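Side-chain contacts in succinylglutamate desuccinylase/aspartoacylase (PDB 3NA6), which probably hydrolyses the amide bond of an N-acylated amino acid, as metal-dependent succinylglutamate desuccinylases and aspartoacylases do: residues G116-T121 with I126-Q131; M38-V43 with F91-F96; N109-F114 with D143-G148. All coordinates share one frame; numbering follows the deposited sequence. Where two conformers were deposited one is given.

The contacts lie in one alpha/beta core, with centres 13 to 15 Å apart. Contact 2 comes first along the chain and joins strand 36-46 of the large mixed sheet to helix 93-97. Contact 3 then links the loop 109-114 to the end of strand 140-143. Contact 1 falls between the two segments of contact 3 and joins a loop to helix 122-134. All three touch. Phe91 of contact 2 meets Phe130 of contact 1 and Leu110 of contact 3, and Phe114 of contact 3 rests on Ala127 of contact 1. Contacts 1 and 2 are packing, whereas contact 3 reaches, through His145, a possible metal site, empty in this structure.

Contact 1: residues G116-T121 with I126-Q131; sequences GRPDGT and IADYFQ
The carboxylate of Asp128 lies flat against the ring of Pro118, with the two planes nearly parallel. It spans the ring from one side to the other. OD1 of Asp128 is 3.5 Å from CD of Pro118, and OD2 of Asp128 is 3.6 Å from CB of Pro118. The second flat group is the guanidinium of Arg117. One of its faces has Asp119 O above the centre and Gly120 N toward the rim. NE of Arg117 forms a salt bridge with OD1 of Asp119 at 3.0 Å, inside the loop. This folds the arginine back over its own type I turn, from Arg117 to Gly120. The same side chain also touches Gln124 of the helix.

Asp128 reaches the proline because its CG is anti to the backbone N (chi1 177°). Its CB also packs on the loop backbone, 3.5 Å from C of Arg117. Just before this, Gly116 passes very close to the helix. Its CA is 4.5 Å from CA of Asp128 and 3.9 Å from CB of Ala127. Having no side chain, Gly116 can come this near. No hydrogen bond joins the two segments. The carboxylate oxygens of Asp128 are instead held by Arg132, through a salt bridge to OD1, and by Asn5, which bonds OD2.

The loop leads directly into the helix it packs on. Thr121 is the N-cap of helix 122-134, and Asp128 lies two turns further on. Another side of this helix faces the mixed sheet, where Ile126 touches Leu25 of strand 17-26 and Phe130 touches Leu53 and Thr55 of strand 51-55.

Contact 2: residues M38-V43 with F91-F96; sequences MIPITV and FNYPAF
Ile39 and Tyr93 mark the closest backbone approach, with their CA atoms 6.0 Å apart. Residues 38-43 are extended and belong to strand 36-46. Residues 91-96 make a sharp kink and then enter a short helix. Asn92 is the centre of an inverse gamma turn, closed by a weak bond from Tyr93 N to Phe91 O. Asn92 is also the N-cap of the helix. Its OD1 accepts a weak bond from Ala95 N at 3.4 Å.

Tyr93 carries the contact. A chi1 of -179° swings its ring away from its own N and onto the residues at the start of the strand segment. Pro40 sits over one face in a CH-pi contact. CD of Pro40 is 3.9 Å from the centroid of the Tyr93 ring and 17° off the ring normal.

This packing belongs to the alpha/beta core. Strand 36-46 lies in the mixed sheet, antiparallel to both neighbours, 17-26 and 83-88. Beyond strand 83-88 the chain kinks at Asn92 and runs on into helix 93-97, which packs against the start of the adjacent strand 36-46.

Met38 is a selenomethionine and takes part through its backbone. O of Met38 comes obliquely to the ring, 3.5 Å from CE2 of Tyr93. Ile39 meets the root of the tyrosine instead. CG1 of Ile39 is 4.1 Å from CB of Tyr93, and CG2 of Ile39 is 4.2 Å from that same CB. The isoleucine and the tyrosine lie alongside each other, pointing opposite ways. At the far end of the ring, OH of Tyr93 has a weak hydrogen bond with Arg97. Asp291 of a second subunit packs on both Pro40 and Tyr93.

Contact 3: residues N109-F114 with D143-G148; sequences NLNRAF and DFHSGG
OD1 of Asn111 and OD2 of Asp143 are two acceptors only 4.4 Å apart. Asn58 explains this. Its ND2 hydrogen-bonds to both oxygens and so bridges the two segments.

Asn111 and His145 also put two polar side chains together without a hydrogen bond between them. ND2 and CG of Asn111 both lie 4.0 Å from CE1 of His145. The amide approaches the ring obliquely, and the two planes are 50° apart. The extended first torsion of Asn111 carries its amide out toward the histidine.

The imidazole is held from its own segment. NE2 of His145 donates to OD2 of Asp143 at 2.8 Å. The bond is bent, with an N-H...O angle of 137°. The histidine nitrogen meets the oxygen from above the carboxylate plane, 43° out of it. Asp143 OD1 is bound by Thr55, so both carboxylate oxygens have partners and the group is fixed in rotation. Asp143 thus positions His145.

His145, His59 and Glu62 appear to turn their donor atoms toward a common point. This is consistent with a metal site left empty here, since enzymes of this family typically use zinc. Asn109 would support it from the second shell, since its OD1 accepts from His59 NE2 and, weakly, from Asn111 N at 3.0 Å.

Asp143 ends strand 140-143, an inner strand of the mixed sheet, and His145 lies in the loop that follows. Strand 205-210 flanks this loop, and Thr208 and Glu210 touch His145. The 109-114 loop lies across from it, between helix 122-134 and helix 195-200, with Phe114 touching both.

Contact 1: residues G116-T121 with I126-Q131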
loop_
_atom_site.group_PDB
_atom_site.type_symbol
_atom_site.label_atom_id
_atom_site.label_comp_id
_atom_site.label_asym_id
_atom_site.label_seq_id
_atom_site.Cartn_x
_atom_site.Cartn_y
_atom_site.Cartn_z
ATOM N N GLY A 116 9.383 -26.337 -11.826
ATOM C CA GLY A 116 9.489 -24.985 -12.361
ATOM C C GLY A 116 9.399 -24.982 -13.877
ATOM O O GLY A 116 9.093 -25.985 -14.504
ATOM N N ARG A 117 9.636 -23.832 -14.465
ATOM C CA ARG A 117 9.641 -23.706 -15.911
ATOM C C ARG A 117 10.466 -22.493 -16.293
ATOM O O ARG A 117 10.488 -21.509 -15.553
ATOM C CB ARG A 117 8.218 -23.586 -16.430
ATOM C CG ARG A 117 7.391 -22.494 -15.799
ATOM C CD ARG A 117 5.921 -22.733 -16.088
ATOM N NE ARG A 117 5.610 -22.483 -17.491
ATOM C CZ ARG A 117 4.688 -21.629 -17.938
ATOM N NH1 ARG A 117 3.931 -20.907 -17.111
ATOM N NH2 ARG A 117 4.511 -21.500 -19.245
ATOM N N PRO A 118 11.130 -22.556 -17.452
ATOM C CA PRO A 118 12.054 -21.506 -17.887
ATOM C C PRO A 118 11.376 -20.243 -18.395
ATOM O O PRO A 118 12.051 -19.227 -18.621
ATOM C CB PRO A 118 12.816 -22.173 -19.023
ATOM C CG PRO A 118 11.867 -23.188 -19.579
ATOM C CD PRO A 118 11.055 -23.678 -18.418
ATOM N N ASP A 119 10.069 -20.327 -18.597
ATOM C CA ASP A 119 9.261 -19.228 -19.094
ATOM C C ASP A 119 8.159 -18.836 -18.118
ATOM O O ASP A 119 7.209 -18.181 -18.500
ATOM C CB ASP A 119 8.651 -19.606 -20.459
ATOM C CG ASP A 119 7.607 -20.713 -20.361
ATOM O OD1 ASP A 119 7.672 -21.557 -19.452
ATOM O OD2 ASP A 119 6.691 -20.736 -21.212
ATOM N N GLY A 120 8.309 -19.163 -16.835
ATOM C CA GLY A 120 7.293 -18.800 -15.851
ATOM C C GLY A 120 7.657 -17.573 -15.043
ATOM O O GLY A 120 8.394 -16.709 -15.510
ATOM N N THR A 121 7.173 -17.533 -13.806
ATOM C CA THR A 121 7.498 -16.472 -12.859
ATOM C C THR A 121 8.973 -16.553 -12.456
ATOM O O THR A 121 9.632 -17.536 -12.738
ATOM C CB THR A 121 6.600 -16.561 -11.589
ATOM O OG1 THR A 121 6.890 -17.765 -10.848
ATOM C CG2 THR A 121 5.133 -16.505 -11.985
ATOM N N ILE A 126 13.911 -19.764 -11.268
ATOM C CA ILE A 126 14.897 -20.238 -10.293
ATOM C C ILE A 126 14.816 -21.761 -10.153
ATOM O O ILE A 126 15.827 -22.468 -10.285
ATOM C CB ILE A 126 14.765 -19.536 -8.914
ATOM C CG1 ILE A 126 15.040 -18.036 -9.047
ATOM C CG2 ILE A 126 15.725 -20.106 -7.906
ATOM C CD1 ILE A 126 14.756 -17.194 -7.743
ATOM N N ALA A 127 13.621 -22.265 -9.878
ATOM C CA ALA A 127 13.415 -23.698 -9.725
ATOM C C ALA A 127 13.861 -24.472 -10.965
ATOM O O ALA A 127 14.564 -25.483 -10.869
ATOM C CB ALA A 127 11.942 -24.004 -9.430
ATOM N N ASP A 128 13.484 -23.981 -12.128
ATOM C CA ASP A 128 13.847 -24.649 -13.370
ATOM C C ASP A 128 15.368 -24.722 -13.586
ATOM O O ASP A 128 15.884 -25.704 -14.113
ATOM C CB ASP A 128 13.189 -23.959 -14.571
ATOM C CG ASP A 128 13.593 -24.587 -15.875
ATOM O OD1 ASP A 128 13.010 -25.644 -16.235
ATOM O OD2 ASP A 128 14.523 -24.051 -16.499
ATOM N N TYR A 129 16.074 -23.672 -13.202
ATOM C CA TYR A 129 17.520 -23.644 -13.348
ATOM C C TYR A 129 18.163 -24.663 -12.410
ATOM O O TYR A 129 19.133 -25.328 -12.766
ATOM C CB TYR A 129 18.073 -22.230 -13.090
ATOM C CG TYR A 129 19.547 -22.109 -13.356
ATOM C CD1 TYR A 129 20.043 -22.075 -14.656
ATOM C CD2 TYR A 129 20.444 -22.030 -12.323
ATOM C CE1 TYR A 129 21.394 -21.979 -14.884
ATOM C CE2 TYR A 129 21.777 -21.915 -12.554
ATOM C CZ TYR A 129 22.247 -21.907 -13.814
ATOM O OH TYR A 129 23.592 -21.804 -14.007
ATOM N N PHE A 130 17.649 -24.753 -11.188
ATOM C CA PHE A 130 18.142 -25.751 -10.250
ATOM C C PHE A 130 17.797 -27.150 -10.721
ATOM O O PHE A 130 18.651 -28.021 -10.697
ATOM C CB PHE A 130 17.669 -25.461 -8.809
ATOM C CG PHE A 130 18.536 -24.421 -8.100
ATOM C CD1 PHE A 130 18.563 -23.100 -8.562
ATOM C CD2 PHE A 130 19.363 -24.772 -7.061
ATOM C CE1 PHE A 130 19.356 -22.175 -7.994
ATOM C CE2 PHE A 130 20.182 -23.831 -6.469
ATOM C CZ PHE A 130 20.167 -22.532 -6.924
ATOM N N GLN A 131 16.556 -27.364 -11.153
ATOM C CA GLN A 131 16.104 -28.682 -11.627
ATOM C C GLN A 131 16.929 -29.219 -12.801
ATOM O O GLN A 131 17.368 -30.363 -12.774
ATOM C CB GLN A 131 14.652 -28.590 -12.086
ATOM C CG GLN A 131 14.017 -29.907 -12.582
ATOM C CD GLN A 131 13.669 -30.873 -11.458
ATOM O OE1 GLN A 131 13.157 -30.471 -10.412
ATOM N NE2 GLN A 131 13.960 -32.158 -11.670
#

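Contact 2: residues M38-V43 with F91-F96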
loop_
_atom_site.group_PDB
_atom_site.type_symbol
_atom_site.label_atom_id
_atom_site.label_comp_id
_atom_site.label_asym_id
_atom_site.label_seq_id
_atom_site.Cartn_x
_atom_site.Cartn_y
_atom_site.Cartn_z
HETATM N N MSE A 38 20.091 -10.701 -9.405
HETATM C CA MSE A 38 21.470 -11.153 -9.332
HETATM C C MSE A 38 21.658 -12.080 -8.118
HETATM O O MSE A 38 21.951 -11.628 -7.022
HETATM C CB MSE A 38 22.402 -9.930 -9.240
HETATM C CG MSE A 38 22.244 -8.970 -10.407
HETATM SE SE MSE A 38 23.030 -9.700 -12.053
HETATM C CE MSE A 38 24.849 -9.040 -11.755
ATOM N N ILE A 39 21.492 -13.387 -8.319
ATOM C CA ILE A 39 21.509 -14.324 -7.181
ATOM C C ILE A 39 22.964 -14.666 -6.782
ATOM O O ILE A 39 23.676 -15.222 -7.587
ATOM C CB ILE A 39 20.783 -15.629 -7.536
ATOM C CG1 ILE A 39 19.366 -15.331 -7.997
ATOM C CG2 ILE A 39 20.759 -16.584 -6.327
ATOM C CD1 ILE A 39 18.580 -16.585 -8.354
ATOM N N PRO A 40 23.400 -14.374 -5.535
ATOM C CA PRO A 40 24.810 -14.643 -5.225
ATOM C C PRO A 40 25.120 -16.115 -5.269
ATOM O O PRO A 40 24.295 -16.934 -4.877
ATOM C CB PRO A 40 24.966 -14.105 -3.808
ATOM C CG PRO A 40 23.975 -12.980 -3.780
ATOM C CD PRO A 40 22.777 -13.622 -4.440
ATOM N N ILE A 41 26.311 -16.435 -5.762
ATOM C CA ILE A 41 26.760 -17.806 -5.848
ATOM C C ILE A 41 28.276 -17.842 -5.705
ATOM O O ILE A 41 28.969 -16.951 -6.181
ATOM C CB ILE A 41 26.290 -18.476 -7.174
ATOM C CG1 ILE A 41 26.665 -19.979 -7.210
ATOM C CG2 ILE A 41 26.809 -17.717 -8.405
ATOM C CD1 ILE A 41 25.897 -20.737 -8.293
ATOM N N THR A 42 28.774 -18.859 -5.006
ATOM C CA THR A 42 30.199 -19.135 -4.939
ATOM C C THR A 42 30.417 -20.582 -5.367
ATOM O O THR A 42 29.669 -21.485 -4.956
ATOM C CB THR A 42 30.758 -18.924 -3.517
ATOM O OG1 THR A 42 30.845 -17.527 -3.229
ATOM C CG2 THR A 42 32.146 -19.524 -3.404
ATOM N N VAL A 43 31.410 -20.805 -6.213
ATOM C CA VAL A 43 31.839 -22.171 -6.565
ATOM C C VAL A 43 33.260 -22.327 -6.108
ATOM O O VAL A 43 34.113 -21.449 -6.382
ATOM C CB VAL A 43 31.748 -22.467 -8.059
ATOM C CG1 VAL A 43 32.259 -23.903 -8.352
ATOM C CG2 VAL A 43 30.308 -22.253 -8.534
ATOM N N PHE A 91 18.824 -18.638 -1.619
ATOM C CA PHE A 91 18.237 -19.428 -2.695
ATOM C C PHE A 91 17.027 -18.708 -3.318
ATOM O O PHE A 91 17.020 -18.421 -4.500
ATOM C CB PHE A 91 17.880 -20.767 -2.075
ATOM C CG PHE A 91 17.442 -21.864 -3.029
ATOM C CD1 PHE A 91 17.554 -21.781 -4.395
ATOM C CD2 PHE A 91 16.937 -23.030 -2.474
ATOM C CE1 PHE A 91 17.150 -22.822 -5.188
ATOM C CE2 PHE A 91 16.545 -24.089 -3.268
ATOM C CZ PHE A 91 16.638 -23.986 -4.607
ATOM N N ASN A 92 15.997 -18.404 -2.546
ATOM C CA ASN A 92 14.964 -17.498 -3.059
ATOM C C ASN A 92 15.412 -16.097 -2.731
ATOM O O ASN A 92 14.920 -15.458 -1.783
ATOM C CB ASN A 92 13.579 -17.764 -2.488
ATOM C CG ASN A 92 12.510 -16.996 -3.227
ATOM O OD1 ASN A 92 12.825 -16.067 -3.994
ATOM N ND2 ASN A 92 11.252 -17.409 -3.066
ATOM N N TYR A 93 16.338 -15.618 -3.542
ATOM C CA TYR A 93 17.008 -14.374 -3.270
ATOM C C TYR A 93 16.038 -13.206 -3.083
ATOM O O TYR A 93 16.143 -12.464 -2.104
ATOM C CB TYR A 93 18.091 -14.095 -4.308
ATOM C CG TYR A 93 18.850 -12.802 -4.045
ATOM C CD1 TYR A 93 19.539 -12.602 -2.861
ATOM C CD2 TYR A 93 18.842 -11.780 -4.974
ATOM C CE1 TYR A 93 20.220 -11.432 -2.626
ATOM C CE2 TYR A 93 19.503 -10.595 -4.736
ATOM C CZ TYR A 93 20.193 -10.436 -3.569
ATOM O OH TYR A 93 20.844 -9.265 -3.360
ATOM N N PRO A 94 15.055 -13.069 -3.973
ATOM C CA PRO A 94 14.088 -11.980 -3.753
ATOM C C PRO A 94 13.347 -12.074 -2.427
ATOM O O PRO A 94 13.181 -11.032 -1.757
ATOM C CB PRO A 94 13.153 -12.099 -4.963
ATOM C CG PRO A 94 14.053 -12.699 -6.031
ATOM C CD PRO A 94 14.829 -13.729 -5.271
ATOM N N ALA A 95 12.970 -13.290 -2.005
ATOM C CA ALA A 95 12.298 -13.467 -0.718
ATOM C C ALA A 95 13.273 -13.059 0.388
ATOM O O ALA A 95 12.909 -12.338 1.322
ATOM C CB ALA A 95 11.817 -14.900 -0.496
ATOM N N PHE A 96 14.517 -13.498 0.274
ATOM C CA PHE A 96 15.525 -13.108 1.275
ATOM C C PHE A 96 15.681 -11.585 1.370
ATOM O O PHE A 96 15.688 -11.019 2.466
ATOM C CB PHE A 96 16.872 -13.772 1.018
ATOM C CG PHE A 96 17.954 -13.223 1.853
ATOM C CD1 PHE A 96 18.031 -13.554 3.185
ATOM C CD2 PHE A 96 18.871 -12.326 1.332
ATOM C CE1 PHE A 96 19.003 -13.014 3.988
ATOM C CE2 PHE A 96 19.866 -11.796 2.132
ATOM C CZ PHE A 96 19.923 -12.142 3.472
#

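Contact 3: residues N109-F114 with D143-G148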
loop_
_atom_site.group_PDB
_atom_site.type_symbol
_atom_site.label_atom_id
_atom_site.label_comp_id
_atom_site.label_asym_id
_atom_site.label_seq_id
_atom_site.Cartn_x
_atom_site.Cartn_y
_atom_site.Cartn_z
ATOM N N ASN A 109 6.368 -19.584 -3.270
ATOM C CA ASN A 109 7.048 -20.443 -2.314
ATOM C C ASN A 109 7.971 -21.356 -3.108
ATOM O O ASN A 109 7.521 -22.297 -3.795
ATOM C CB ASN A 109 6.045 -21.278 -1.507
ATOM C CG ASN A 109 6.726 -22.144 -0.451
ATOM O OD1 ASN A 109 7.955 -22.287 -0.447
ATOM N ND2 ASN A 109 5.936 -22.711 0.459
ATOM N N LEU A 110 9.258 -21.063 -3.028
ATOM C CA LEU A 110 10.227 -21.728 -3.892
ATOM C C LEU A 110 10.223 -23.215 -3.576
ATOM O O LEU A 110 10.341 -24.038 -4.492
ATOM C CB LEU A 110 11.640 -21.162 -3.698
ATOM C CG LEU A 110 12.800 -21.797 -4.494
ATOM C CD1 LEU A 110 12.522 -21.920 -6.015
ATOM C CD2 LEU A 110 14.071 -21.030 -4.252
ATOM N N ASN A 111 10.025 -23.549 -2.288
ATOM C CA ASN A 111 10.048 -24.932 -1.872
ATOM C C ASN A 111 8.924 -25.770 -2.431
ATOM O O ASN A 111 8.999 -27.000 -2.340
ATOM C CB ASN A 111 10.060 -25.086 -0.359
ATOM C CG ASN A 111 10.556 -26.457 0.074
ATOM O OD1 ASN A 111 11.463 -27.023 -0.541
ATOM N ND2 ASN A 111 9.945 -27.011 1.120
ATOM N N ARG A 112 7.900 -25.149 -3.007
ATOM C CA ARG A 112 6.838 -25.896 -3.687
ATOM C C ARG A 112 6.735 -25.545 -5.181
ATOM O O ARG A 112 5.716 -25.815 -5.803
ATOM C CB ARG A 112 5.495 -25.668 -2.961
ATOM C CG ARG A 112 5.630 -25.705 -1.419
ATOM C CD ARG A 112 4.403 -26.297 -0.692
ATOM N NE ARG A 112 4.451 -26.075 0.756
ATOM C CZ ARG A 112 3.502 -25.459 1.458
ATOM N NH1 ARG A 112 2.400 -25.015 0.864
ATOM N NH2 ARG A 112 3.648 -25.308 2.765
ATOM N N ALA A 113 7.795 -24.960 -5.754
ATOM C CA ALA A 113 7.784 -24.509 -7.152
ATOM C C ALA A 113 8.347 -25.511 -8.172
ATOM O O ALA A 113 8.333 -25.244 -9.376
ATOM C CB ALA A 113 8.501 -23.143 -7.274
ATOM N N PHE A 114 8.817 -26.659 -7.708
ATOM C CA PHE A 114 9.541 -27.617 -8.571
ATOM C C PHE A 114 8.580 -28.498 -9.387
ATOM O O PHE A 114 7.501 -28.816 -8.921
ATOM C CB PHE A 114 10.548 -28.419 -7.742
ATOM C CG PHE A 114 11.771 -27.624 -7.436
ATOM C CD1 PHE A 114 11.753 -26.662 -6.432
ATOM C CD2 PHE A 114 12.884 -27.723 -8.241
ATOM C CE1 PHE A 114 12.838 -25.858 -6.215
ATOM C CE2 PHE A 114 13.993 -26.916 -8.011
ATOM C CZ PHE A 114 13.954 -25.985 -6.995
ATOM N N ASP A 143 19.983 -28.532 1.975
ATOM C CA ASP A 143 19.005 -27.454 1.937
ATOM C C ASP A 143 18.515 -27.111 3.352
ATOM O O ASP A 143 17.772 -27.875 3.960
ATOM C CB ASP A 143 17.804 -27.833 1.040
ATOM C CG ASP A 143 16.851 -26.654 0.777
ATOM O OD1 ASP A 143 17.282 -25.525 0.435
ATOM O OD2 ASP A 143 15.638 -26.865 0.919
ATOM N N PHE A 144 18.918 -25.941 3.840
ATOM C CA PHE A 144 18.665 -25.505 5.212
ATOM C C PHE A 144 17.298 -24.872 5.314
ATOM O O PHE A 144 16.931 -24.046 4.472
ATOM C CB PHE A 144 19.688 -24.435 5.648
ATOM C CG PHE A 144 21.053 -24.970 5.943
ATOM C CD1 PHE A 144 21.380 -25.395 7.203
ATOM C CD2 PHE A 144 22.029 -25.035 4.952
ATOM C CE1 PHE A 144 22.650 -25.848 7.497
ATOM C CE2 PHE A 144 23.283 -25.505 5.227
ATOM C CZ PHE A 144 23.604 -25.910 6.511
ATOM N N HIS A 145 16.553 -25.272 6.333
ATOM C CA HIS A 145 15.350 -24.583 6.742
ATOM C C HIS A 145 15.341 -24.288 8.230
ATOM O O HIS A 145 16.053 -24.906 9.010
ATOM C CB HIS A 145 14.098 -25.386 6.417
ATOM C CG HIS A 145 13.809 -25.484 4.956
ATOM N ND1 HIS A 145 12.806 -24.768 4.345
ATOM C CD2 HIS A 145 14.400 -26.216 3.981
ATOM C CE1 HIS A 145 12.796 -25.044 3.053
ATOM N NE2 HIS A 145 13.753 -25.920 2.807
ATOM N N SER A 146 14.510 -23.313 8.579
ATOM C CA SER A 146 14.155 -22.958 9.958
ATOM C C SER A 146 12.663 -22.579 9.934
ATOM O O SER A 146 12.039 -22.591 8.866
ATOM C CB SER A 146 15.043 -21.815 10.451
ATOM O OG SER A 146 16.399 -22.238 10.300
ATOM N N GLY A 147 12.075 -22.306 11.094
ATOM C CA GLY A 147 10.649 -22.049 11.160
ATOM C C GLY A 147 10.138 -20.839 10.405
ATOM O O GLY A 147 9.012 -20.841 9.920
ATOM N N GLY A 148 10.960 -19.810 10.293
ATOM C CA GLY A 148 10.522 -18.546 9.730
ATOM C C GLY A 148 9.890 -17.684 10.816
ATOM O O GLY A 148 9.855 -18.080 11.982
#